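Local coordinates for protein aromatic-amino-acid transaminase TyrB (Burkholderia cenocepacia K56-2Valvano, PDB 4WD2) that probably catalyses pyridoxal-phosphate-dependent transfer of the amino group between aromatic amino acids and 2-oxo acids, as a class I/II aminotransferase, at residues 37-42 and 381-386. Residues are numbered along the deposited sequence; the frame is centred on the assembly and turned at random.
Sequences VNLSIG and GRMCVA
A turn that follows strand 37-38 docks onto strand 382-384 in the small domain of this fold type I aminotransferase, and L39 and C384 form its centre, with CA atoms 5.1 Å apart. One direct backbone hydrogen bond joins them: C384 N donates to L39 O at 3.0 Å, nearly straight (164° at the hydrogen). L39 O is gripped a second time by a bridging water, which donates to it and to R382 O and accepts from R382 NE at 2.8 Å; one water thus ties both backbones to the guanidinium.

CG of R382 lies trans to the backbone nitrogen, and a bend at chi3 (81°) brings NH2 to 2.9 Å from S40 O, which lies at the guanidinium edge near its plane. A second water accepts from G42 N and, weakly, from R382 NH2. C384 SG, anti to N (chi1 -178°), lies 4.0 Å from G42 CA, in van der Waals contact with the turn. On the apolar side L39 and M383 run abreast in one direction, with CD1 of L39 3.7 Å from CE of M383. The turn itself is shaped by an Asx turn: N38 OD1 accepts from S40 N (3.1 Å) and, on a lone pair, from S40 OG (2.6 Å).

Strand 37-38 pairs in parallel with 375-376, while 382-384 pairs antiparallel with 356-358, so the contact links two small sheets. Helix 393-405 meets L39 through V396 and M383 through I400, and helix 20-30 packs against N38, S40 and I41.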
loop_
_atom_site.group_PDB
_atom_site.type_symbol
_atom_site.label_atom_id
_atom_site.label_comp_id
_atom_site.label_asym_id
_atom_site.label_seq_id
_atom_site.Cartn_x
_atom_site.Cartn_y
_atom_site.Cartn_z
ATOM N N VAL A 37 18.799 13.223 -25.988
ATOM C CA VAL A 37 18.560 13.671 -24.623
ATOM C C VAL A 37 17.125 13.359 -24.199
ATOM O O VAL A 37 16.171 13.696 -24.906
ATOM C CB VAL A 37 18.821 15.192 -24.468
ATOM C CG1 VAL A 37 18.525 15.643 -23.050
ATOM C CG2 VAL A 37 20.253 15.535 -24.844
ATOM N N ASN A 38 16.979 12.711 -23.045
ATOM C CA ASN A 38 15.663 12.348 -22.525
ATOM C C ASN A 38 15.275 13.234 -21.355
ATOM O O ASN A 38 15.951 13.248 -20.327
ATOM C CB ASN A 38 15.636 10.875 -22.099
ATOM C CG ASN A 38 14.229 10.355 -21.867
ATOM O OD1 ASN A 38 13.249 11.051 -22.114
ATOM N ND2 ASN A 38 14.125 9.112 -21.414
ATOM N N LEU A 39 14.192 13.986 -21.519
ATOM C CA LEU A 39 13.696 14.845 -20.455
ATOM C C LEU A 39 12.241 14.495 -20.174
ATOM O O LEU A 39 11.475 15.322 -19.685
ATOM C CB LEU A 39 13.837 16.327 -20.836
ATOM C CG LEU A 39 15.212 16.816 -21.307
ATOM C CD1 LEU A 39 15.113 18.213 -21.876
ATOM C CD2 LEU A 39 16.246 16.773 -20.185
ATOM N N SER A 40 11.869 13.258 -20.491
ATOM C CA SER A 40 10.488 12.814 -20.351
ATOM C C SER A 40 10.230 12.123 -19.013
ATOM O O SER A 40 9.084 12.030 -18.579
ATOM C CB SER A 40 10.113 11.871 -21.496
ATOM O OG SER A 40 10.791 10.634 -21.369
ATOM N N ILE A 41 11.283 11.640 -18.358
ATOM C CA ILE A 41 11.116 10.950 -17.077
ATOM C C ILE A 41 11.107 11.950 -15.914
ATOM O O ILE A 41 12.093 12.648 -15.659
ATOM C CB ILE A 41 12.213 9.892 -16.867
ATOM C CG1 ILE A 41 12.206 8.913 -18.045
ATOM C CG2 ILE A 41 11.993 9.141 -15.554
ATOM C CD1 ILE A 41 13.433 8.030 -18.133
ATOM N N GLY A 42 9.976 12.012 -15.217
ATOM C CA GLY A 42 9.749 13.030 -14.207
ATOM C C GLY A 42 10.236 12.658 -12.822
ATOM O O GLY A 42 9.442 12.520 -11.888
ATOM N N GLY A 381 4.395 19.327 -23.843
ATOM C CA GLY A 381 5.438 20.331 -23.775
ATOM C C GLY A 381 6.096 20.341 -22.411
ATOM O O GLY A 381 6.913 21.216 -22.114
ATOM N N ARG A 382 5.742 19.372 -21.568
ATOM C CA ARG A 382 6.367 19.277 -20.255
ATOM C C ARG A 382 7.807 18.792 -20.384
ATOM O O ARG A 382 8.065 17.743 -20.975
ATOM C CB ARG A 382 5.592 18.333 -19.331
ATOM C CG ARG A 382 6.096 18.344 -17.894
ATOM C CD ARG A 382 5.678 17.086 -17.130
ATOM N NE ARG A 382 6.548 15.952 -17.414
ATOM C CZ ARG A 382 6.418 14.749 -16.859
ATOM N NH1 ARG A 382 5.449 14.516 -15.985
ATOM N NH2 ARG A 382 7.264 13.780 -17.180
ATOM N N MET A 383 8.743 19.547 -19.815
ATOM C CA MET A 383 10.109 19.057 -19.707
ATOM C C MET A 383 10.458 18.848 -18.233
ATOM O O MET A 383 10.030 19.614 -17.368
ATOM C CB MET A 383 11.110 20.009 -20.390
ATOM C CG MET A 383 11.583 21.211 -19.585
ATOM S SD MET A 383 13.262 21.783 -20.043
ATOM C CE MET A 383 13.298 21.404 -21.782
ATOM N N CYS A 384 11.194 17.779 -17.945
ATOM C CA CYS A 384 11.754 17.609 -16.618
ATOM C C CYS A 384 13.109 18.296 -16.558
ATOM O O CYS A 384 14.095 17.786 -17.091
ATOM C CB CYS A 384 11.902 16.134 -16.246
ATOM S SG CYS A 384 12.535 15.933 -14.563
ATOM N N VAL A 385 13.143 19.456 -15.906
ATOM C CA VAL A 385 14.361 20.247 -15.772
ATOM C C VAL A 385 15.473 19.463 -15.066
ATOM O O VAL A 385 16.654 19.672 -15.335
ATOM C CB VAL A 385 14.080 21.556 -15.004
ATOM C CG1 VAL A 385 15.293 22.475 -15.035
ATOM C CG2 VAL A 385 12.868 22.259 -15.595
ATOM N N ALA A 386 15.096 18.549 -14.174
ATOM C CA ALA A 386 16.080 17.745 -13.450
ATOM C C ALA A 386 16.851 16.805 -14.385
ATOM O O ALA A 386 17.912 16.289 -14.023
ATOM C CB ALA A 386 15.401 16.952 -12.342
HETATM O O HOH W 1 8.723 15.810 -19.250
HETATM O O HOH W 2 7.132 10.863 -15.593
#